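Long-range contacts in integral membrane indolylacetylinositol arabinosyltransferase EmbB (Mycolicibacterium smegmatis MC2 155, PDB 7BVC), which probably polymerises arabinose into the arabinan of cell-wall arabinogalactan, as a membrane-embedded arabinosyltransferase: residues A865-G870 and D943-T948; Q881-E886 and R914-P919. All coordinates share one frame; numbering follows the deposited sequence.

How the interactions relate
Both contacts belong to the C-terminal domain, where two four-stranded antiparallel sheets face one another. From the N terminus, strand 860-866 comes first and runs on into residues 867-870. Strand 882-889 follows in the opposite sheet, and the chain then returns to the first sheet as strand 914-918. There interaction 2 closes a 27-residue loop between the two sheets. Only later does strand 945-947 arrive beside strand 860-866, so that interaction 1 closes a 72-residue loop that contains the whole of interaction 2. Strand 860-866 lies between 945-947 and 914-918. The contacts meet where Ile868 CD1 packs on Val883 CG2 and Thr869 N probably bonds to Gln881 O.

Interaction 1: residues A865-G870 and D943-T948; sequences AGTITG and DWIAVT. With CA (calcium ion), chain K.
Gly866 packs its CA over one face of the Trp944 indole, and Ala865 and Thr867 extend the contact on either side of it in sequence. The Gly866 CA stands 3.9 Å from the centroid of the Trp944 six-membered ring, almost straight above it, in a CH-pi contact; with no side chain, the backbone itself covers the ring. Trp944 CG sits between its own backbone N and carbonyl carbon (chi1 58°), which turns the ring toward 865-866, its six-membered half beneath Gly866 CA. Ala865 CB comes in obliquely to the same ring, 4.0 Å from Trp944 CH2, while Ala946 CB lies at the ring edge.

The backbones pair antiparallel. Ala865 N donates to Ala946 O at 3.0 Å and fairly straight (160°), the return bond from Ala946 N to Ala865 O is weak, and so is that from Thr867 N to Trp944 O. Thr867 also lays its CG2 methyl 3.3 Å from Trp944 O. Beyond it, Ile868 and Ile945 cross at about a right angle, Ile868 CD1 meeting Ile945 CG2 at 3.6 Å. The Ile945 CG2 branch is the one turned to Ile868.

Next to Thr867, Asp943 uses its backbone O to bind calcium at 2.7 Å, joined by Asp936 OD2 and Ser938 O, so the start of this segment is tied to the end of strand 929-936. The pairing joins strands 860-866 and 945-947 in the middle of a four-stranded sheet; Ile945 packs on Ala934 of the facing sheet, and Tyr829 meets Trp944 edge-to-face.

Interaction 2: residues Q881-E886 and R914-P919; sequences QTVDLE and RNLRYP
Leu885 and Tyr918 make the larger part of this contact, and it is mostly apolar. The aromatic component is a CH-pi contact: Leu885 CB rides over the centre of the Tyr918 ring, 4.1 Å from its centroid. The rest of the leucine spreads over the ring atoms, with Leu885 CD2 at 4.0 Å from Tyr918 CD2 and Leu885 CD1 near Tyr918 CE2. Leu885 CG is swung away from its backbone N (chi1 -160°), which carries both methyls out over the tyrosine; the two side chains cross obliquely.

Purely aliphatic packing adds a second point of touch. Val883 CG1 meets Leu916 CD1 at 4.0 Å, the side chains crossing at about a right angle. Val883 places that methyl by setting CG1 opposite the backbone N (chi1 175°), and Leu916 answers with one branch of its isobutyl group.

Among polar atoms, the Tyr918 hydroxyl reaches across to the backbone of the other strand, with OH 3.5 Å from Val883 O.

The strand axes lie 9.1 Å apart at closest approach and run 36° from parallel, the separation and tilt of two sheets stacked face to face in a beta sandwich. Val883 and Leu885 also pack on Val932 and Val930 of strand 929-936, the neighbour of 882-889 in its own sheet. On the opposing side, Leu916 touches Ala864, and Ile862 of strand 860-866 fits against both Leu885 and Tyr918.

Interaction 1: residues A865-G870 and D943-T948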
ATOM      1  N   ALA B 865     -21.330  24.105  11.173  1.00 62.65           N
ATOM      2  CA  ALA B 865     -21.228  22.726  10.727  1.00 62.65           C
ATOM      3  C   ALA B 865     -21.969  22.575   9.406  1.00 62.65           C
ATOM      4  O   ALA B 865     -22.695  23.471   8.969  1.00 62.65           O
ATOM      5  CB  ALA B 865     -21.792  21.755  11.770  1.00 62.65           C
ATOM      6  N   GLY B 866     -21.779  21.425   8.765  1.00 68.40           N
ATOM      7  CA  GLY B 866     -22.518  21.126   7.556  1.00 68.40           C
ATOM      8  C   GLY B 866     -21.662  20.753   6.364  1.00 68.40           C
ATOM      9  O   GLY B 866     -20.781  19.899   6.465  1.00 68.40           O
ATOM     10  N   THR B 867     -21.931  21.381   5.223  1.00 74.97           N
ATOM     11  CA  THR B 867     -21.206  21.166   3.974  1.00 74.97           C
ATOM     12  C   THR B 867     -20.795  22.508   3.371  1.00 74.97           C
ATOM     13  O   THR B 867     -20.944  22.769   2.176  1.00 74.97           O
ATOM     14  CB  THR B 867     -22.044  20.318   3.015  1.00 74.97           C
ATOM     15  OG1 THR B 867     -21.264  19.955   1.868  1.00 74.97           O
ATOM     16  CG2 THR B 867     -23.326  21.036   2.589  1.00 74.97           C
ATOM     17  N   ILE B 868     -20.231  23.370   4.222  1.00 72.45           N
ATOM     18  CA  ILE B 868     -19.916  24.736   3.829  1.00 72.45           C
ATOM     19  C   ILE B 868     -18.905  24.741   2.681  1.00 72.45           C
ATOM     20  O   ILE B 868     -18.101  23.813   2.524  1.00 72.45           O
ATOM     21  CB  ILE B 868     -19.369  25.510   5.041  1.00 72.45           C
ATOM     22  CG1 ILE B 868     -20.268  25.300   6.256  1.00 72.45           C
ATOM     23  CG2 ILE B 868     -19.276  26.997   4.742  1.00 72.45           C
ATOM     24  CD1 ILE B 868     -21.673  25.761   6.048  1.00 72.45           C
ATOM     25  N   THR B 869     -18.952  25.793   1.867  1.00 76.63           N
ATOM     26  CA  THR B 869     -17.938  26.059   0.857  1.00 76.63           C
ATOM     27  C   THR B 869     -17.069  27.222   1.313  1.00 76.63           C
ATOM     28  O   THR B 869     -17.560  28.173   1.931  1.00 76.63           O
ATOM     29  CB  THR B 869     -18.567  26.361  -0.510  1.00 76.63           C
ATOM     30  OG1 THR B 869     -17.536  26.508  -1.494  1.00 76.63           O
ATOM     31  CG2 THR B 869     -19.410  27.626  -0.464  1.00 76.63           C
ATOM     32  N   GLY B 870     -15.774  27.134   1.033  1.00 78.49           N
ATOM     33  CA  GLY B 870     -14.864  28.163   1.500  1.00 78.49           C
ATOM     34  C   GLY B 870     -13.470  27.946   0.960  1.00 78.49           C
ATOM     35  O   GLY B 870     -13.209  27.012   0.197  1.00 78.49           O
ATOM     36  N   ASP B 943     -26.866  16.841   2.614  1.00 77.94           N
ATOM     37  CA  ASP B 943     -26.401  18.186   2.275  1.00 77.94           C
ATOM     38  C   ASP B 943     -27.181  19.179   3.129  1.00 77.94           C
ATOM     39  O   ASP B 943     -28.336  19.500   2.828  1.00 77.94           O
ATOM     40  CB  ASP B 943     -26.570  18.472   0.786  1.00 77.94           C
ATOM     41  CG  ASP B 943     -25.627  17.657  -0.076  1.00 77.94           C
ATOM     42  OD1 ASP B 943     -24.536  17.294   0.412  1.00 77.94           O
ATOM     43  OD2 ASP B 943     -25.969  17.384  -1.244  1.00 77.94           O
ATOM     44  N   TRP B 944     -26.544  19.669   4.190  1.00 68.79           N
ATOM     45  CA  TRP B 944     -27.186  20.545   5.158  1.00 68.79           C
ATOM     46  C   TRP B 944     -26.145  21.507   5.705  1.00 68.79           C
ATOM     47  O   TRP B 944     -24.944  21.347   5.476  1.00 68.79           O
ATOM     48  CB  TRP B 944     -27.828  19.737   6.290  1.00 68.79           C
ATOM     49  CG  TRP B 944     -26.840  18.869   6.998  1.00 68.79           C
ATOM     50  CD1 TRP B 944     -26.397  17.643   6.602  1.00 68.79           C
ATOM     51  CD2 TRP B 944     -26.146  19.173   8.214  1.00 68.79           C
ATOM     52  NE1 TRP B 944     -25.479  17.158   7.499  1.00 68.79           N
ATOM     53  CE2 TRP B 944     -25.307  18.080   8.498  1.00 68.79           C
ATOM     54  CE3 TRP B 944     -26.158  20.260   9.092  1.00 68.79           C
ATOM     55  CZ2 TRP B 944     -24.488  18.044   9.621  1.00 68.79           C
ATOM     56  CZ3 TRP B 944     -25.345  20.221  10.206  1.00 68.79           C
ATOM     57  CH2 TRP B 944     -24.521  19.121  10.461  1.00 68.79           C
ATOM     58  N   ILE B 945     -26.615  22.522   6.433  1.00 66.14           N
ATOM     59  CA  ILE B 945     -25.748  23.497   7.084  1.00 66.14           C
ATOM     60  C   ILE B 945     -26.321  23.824   8.459  1.00 66.14           C
ATOM     61  O   ILE B 945     -27.441  23.445   8.800  1.00 66.14           O
ATOM     62  CB  ILE B 945     -25.573  24.789   6.256  1.00 66.14           C
ATOM     63  CG1 ILE B 945     -26.923  25.452   5.990  1.00 66.14           C
ATOM     64  CG2 ILE B 945     -24.857  24.506   4.946  1.00 66.14           C
ATOM     65  CD1 ILE B 945     -26.859  26.574   4.979  1.00 66.14           C
ATOM     66  N   ALA B 946     -25.524  24.540   9.249  1.00 63.82           N
ATOM     67  CA  ALA B 946     -25.888  24.977  10.589  1.00 63.82           C
ATOM     68  C   ALA B 946     -24.914  26.065  11.007  1.00 63.82           C
ATOM     69  O   ALA B 946     -23.716  25.951  10.747  1.00 63.82           O
ATOM     70  CB  ALA B 946     -25.854  23.815  11.589  1.00 63.82           C
ATOM     71  N   VAL B 947     -25.425  27.114  11.650  1.00 62.43           N
ATOM     72  CA  VAL B 947     -24.646  28.313  11.919  1.00 62.43           C
ATOM     73  C   VAL B 947     -24.832  28.730  13.376  1.00 62.43           C
ATOM     74  O   VAL B 947     -25.488  28.054  14.165  1.00 62.43           O
ATOM     75  CB  VAL B 947     -25.013  29.473  10.970  1.00 62.43           C
ATOM     76  CG1 VAL B 947     -24.592  29.149   9.549  1.00 62.43           C
ATOM     77  CG2 VAL B 947     -26.502  29.766  11.035  1.00 62.43           C
ATOM     78  N   THR B 948     -24.226  29.865  13.716  1.00 62.16           N
ATOM     79  CA  THR B 948     -24.296  30.457  15.044  1.00 62.16           C
ATOM     80  C   THR B 948     -23.896  31.922  14.914  1.00 62.16           C
ATOM     81  O   THR B 948     -23.238  32.297  13.935  1.00 62.16           O
ATOM     82  CB  THR B 948     -23.371  29.720  16.029  1.00 62.16           C
ATOM     83  OG1 THR B 948     -23.791  29.969  17.374  1.00 62.16           O
ATOM     84  CG2 THR B 948     -21.951  30.225  15.895  1.00 62.16           C
TER
HETATM   85 CA    CA K1205     -30.838  20.171   2.150  1.00 69.91          CA

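Interaction 2: residues Q881-E886 and R914-P919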
ATOM      1  N   GLN B 881     -22.852  24.168   0.021  1.00 75.50           N
ATOM      2  CA  GLN B 881     -23.780  25.225   0.390  1.00 75.50           C
ATOM      3  C   GLN B 881     -23.025  26.390   1.028  1.00 75.50           C
ATOM      4  O   GLN B 881     -21.878  26.259   1.461  1.00 75.50           O
ATOM      5  CB  GLN B 881     -24.854  24.684   1.328  1.00 75.50           C
ATOM      6  CG  GLN B 881     -25.470  23.380   0.853  1.00 75.50           C
ATOM      7  CD  GLN B 881     -25.846  23.411  -0.615  1.00 75.50           C
ATOM      8  OE1 GLN B 881     -26.511  24.337  -1.079  1.00 75.50           O
ATOM      9  NE2 GLN B 881     -25.416  22.399  -1.356  1.00 75.50           N
ATOM     10  N   THR B 882     -23.679  27.549   1.087  1.00 76.55           N
ATOM     11  CA  THR B 882     -22.969  28.794   1.346  1.00 76.55           C
ATOM     12  C   THR B 882     -23.336  29.383   2.698  1.00 76.55           C
ATOM     13  O   THR B 882     -24.501  29.364   3.104  1.00 76.55           O
ATOM     14  CB  THR B 882     -23.253  29.831   0.253  1.00 76.55           C
ATOM     15  OG1 THR B 882     -24.645  30.165   0.257  1.00 76.55           O
ATOM     16  CG2 THR B 882     -22.875  29.279  -1.109  1.00 76.55           C
ATOM     17  N   VAL B 883     -22.321  29.895   3.390  1.00 72.85           N
ATOM     18  CA  VAL B 883     -22.482  30.768   4.547  1.00 72.85           C
ATOM     19  C   VAL B 883     -21.491  31.911   4.380  1.00 72.85           C
ATOM     20  O   VAL B 883     -20.278  31.678   4.336  1.00 72.85           O
ATOM     21  CB  VAL B 883     -22.245  30.039   5.879  1.00 72.85           C
ATOM     22  CG1 VAL B 883     -22.296  31.028   7.034  1.00 72.85           C
ATOM     23  CG2 VAL B 883     -23.276  28.945   6.076  1.00 72.85           C
ATOM     24  N   ASP B 884     -22.002  33.137   4.286  1.00 72.09           N
ATOM     25  CA  ASP B 884     -21.150  34.290   4.031  1.00 72.09           C
ATOM     26  C   ASP B 884     -21.364  35.365   5.087  1.00 72.09           C
ATOM     27  O   ASP B 884     -22.031  35.126   6.098  1.00 72.09           O
ATOM     28  CB  ASP B 884     -21.409  34.854   2.632  1.00 72.09           C
ATOM     29  CG  ASP B 884     -20.726  34.047   1.547  1.00 72.09           C
ATOM     30  OD1 ASP B 884     -19.909  33.167   1.884  1.00 72.09           O
ATOM     31  OD2 ASP B 884     -21.006  34.290   0.354  1.00 72.09           O
ATOM     32  N   LEU B 885     -20.798  36.548   4.865  1.00 72.45           N
ATOM     33  CA  LEU B 885     -20.831  37.607   5.869  1.00 72.45           C
ATOM     34  C   LEU B 885     -21.033  38.935   5.157  1.00 72.45           C
ATOM     35  O   LEU B 885     -20.138  39.397   4.445  1.00 72.45           O
ATOM     36  CB  LEU B 885     -19.543  37.621   6.682  1.00 72.45           C
ATOM     37  CG  LEU B 885     -19.631  38.322   8.031  1.00 72.45           C
ATOM     38  CD1 LEU B 885     -20.177  37.360   9.064  1.00 72.45           C
ATOM     39  CD2 LEU B 885     -18.280  38.868   8.453  1.00 72.45           C
ATOM     40  N   GLU B 886     -22.194  39.550   5.353  1.00 77.76           N
ATOM     41  CA  GLU B 886     -22.473  40.854   4.770  1.00 77.76           C
ATOM     42  C   GLU B 886     -22.153  41.953   5.772  1.00 77.76           C
ATOM     43  O   GLU B 886     -22.469  41.838   6.958  1.00 77.76           O
ATOM     44  CB  GLU B 886     -23.936  40.948   4.337  1.00 77.76           C
ATOM     45  CG  GLU B 886     -24.199  40.431   2.939  1.00 77.76           C
ATOM     46  CD  GLU B 886     -25.298  41.197   2.237  1.00 77.76           C
ATOM     47  OE1 GLU B 886     -25.937  42.048   2.888  1.00 77.76           O
ATOM     48  OE2 GLU B 886     -25.521  40.952   1.034  1.00 77.76           O
ATOM     49  N   ARG B 914     -16.764  23.491  13.199  1.00 65.20           N
ATOM     50  CA  ARG B 914     -15.502  24.160  12.928  1.00 65.20           C
ATOM     51  C   ARG B 914     -15.711  25.665  12.970  1.00 65.20           C
ATOM     52  O   ARG B 914     -16.816  26.157  13.217  1.00 65.20           O
ATOM     53  CB  ARG B 914     -14.928  23.729  11.576  1.00 65.20           C
ATOM     54  CG  ARG B 914     -15.935  23.764  10.446  1.00 65.20           C
ATOM     55  CD  ARG B 914     -15.367  23.130   9.196  1.00 65.20           C
ATOM     56  NE  ARG B 914     -16.312  23.170   8.087  1.00 65.20           N
ATOM     57  CZ  ARG B 914     -17.220  22.234   7.852  1.00 65.20           C
ATOM     58  NH1 ARG B 914     -17.309  21.184   8.652  1.00 65.20           N
ATOM     59  NH2 ARG B 914     -18.039  22.344   6.817  1.00 65.20           N
ATOM     60  N   ASN B 915     -14.630  26.395  12.720  1.00 62.63           N
ATOM     61  CA  ASN B 915     -14.626  27.850  12.749  1.00 62.63           C
ATOM     62  C   ASN B 915     -14.419  28.388  11.340  1.00 62.63           C
ATOM     63  O   ASN B 915     -13.490  27.970  10.642  1.00 62.63           O
ATOM     64  CB  ASN B 915     -13.526  28.370  13.677  1.00 62.63           C
ATOM     65  CG  ASN B 915     -13.926  28.330  15.136  1.00 62.63           C
ATOM     66  OD1 ASN B 915     -15.089  28.528  15.478  1.00 62.63           O
ATOM     67  ND2 ASN B 915     -12.959  28.077  16.007  1.00 62.63           N
ATOM     68  N   LEU B 916     -15.283  29.311  10.931  1.00 63.66           N
ATOM     69  CA  LEU B 916     -15.147  30.030   9.675  1.00 63.66           C
ATOM     70  C   LEU B 916     -14.513  31.377   9.979  1.00 63.66           C
ATOM     71  O   LEU B 916     -15.005  32.114  10.842  1.00 63.66           O
ATOM     72  CB  LEU B 916     -16.506  30.232   9.000  1.00 63.66           C
ATOM     73  CG  LEU B 916     -17.556  29.120   9.078  1.00 63.66           C
ATOM     74  CD1 LEU B 916     -18.779  29.484   8.253  1.00 63.66           C
ATOM     75  CD2 LEU B 916     -16.997  27.781   8.642  1.00 63.66           C
ATOM     76  N   ARG B 917     -13.429  31.689   9.273  1.00 62.92           N
ATOM     77  CA  ARG B 917     -12.614  32.865   9.540  1.00 62.92           C
ATOM     78  C   ARG B 917     -12.935  33.973   8.547  1.00 62.92           C
ATOM     79  O   ARG B 917     -13.120  33.719   7.355  1.00 62.92           O
ATOM     80  CB  ARG B 917     -11.123  32.530   9.458  1.00 62.92           C
ATOM     81  CG  ARG B 917     -10.584  31.676  10.595  1.00 62.92           C
ATOM     82  CD  ARG B 917     -10.758  30.197  10.304  1.00 62.92           C
ATOM     83  NE  ARG B 917     -10.207  29.355  11.360  1.00 62.92           N
ATOM     84  CZ  ARG B 917      -9.059  28.696  11.262  1.00 62.92           C
ATOM     85  NH1 ARG B 917      -8.338  28.779  10.154  1.00 62.92           N
ATOM     86  NH2 ARG B 917      -8.631  27.951  12.272  1.00 62.92           N
ATOM     87  N   TYR B 918     -12.989  35.205   9.047  1.00 65.87           N
ATOM     88  CA  TYR B 918     -13.135  36.391   8.207  1.00 65.87           C
ATOM     89  C   TYR B 918     -12.156  37.430   8.736  1.00 65.87           C
ATOM     90  O   TYR B 918     -12.409  38.054   9.779  1.00 65.87           O
ATOM     91  CB  TYR B 918     -14.566  36.924   8.226  1.00 65.87           C
ATOM     92  CG  TYR B 918     -15.616  35.890   7.892  1.00 65.87           C
ATOM     93  CD1 TYR B 918     -15.780  35.435   6.594  1.00 65.87           C
ATOM     94  CD2 TYR B 918     -16.442  35.370   8.876  1.00 65.87           C
ATOM     95  CE1 TYR B 918     -16.738  34.494   6.285  1.00 65.87           C
ATOM     96  CE2 TYR B 918     -17.401  34.425   8.577  1.00 65.87           C
ATOM     97  CZ  TYR B 918     -17.542  33.992   7.280  1.00 65.87           C
ATOM     98  OH  TYR B 918     -18.496  33.051   6.971  1.00 65.87           O
ATOM     99  N   PRO B 919     -11.019  37.619   8.074  1.00 67.88           N
ATOM    100  CA  PRO B 919     -10.065  38.627   8.538  1.00 67.88           C
ATOM    101  C   PRO B 919     -10.655  40.020   8.426  1.00 67.88           C
ATOM    102  O   PRO B 919     -11.362  40.344   7.469  1.00 67.88           O
ATOM    103  CB  PRO B 919      -8.871  38.448   7.595  1.00 67.88           C
ATOM    104  CG  PRO B 919      -9.441  37.797   6.382  1.00 67.88           C
ATOM    105  CD  PRO B 919     -10.545  36.918   6.870  1.00 67.88           C
TER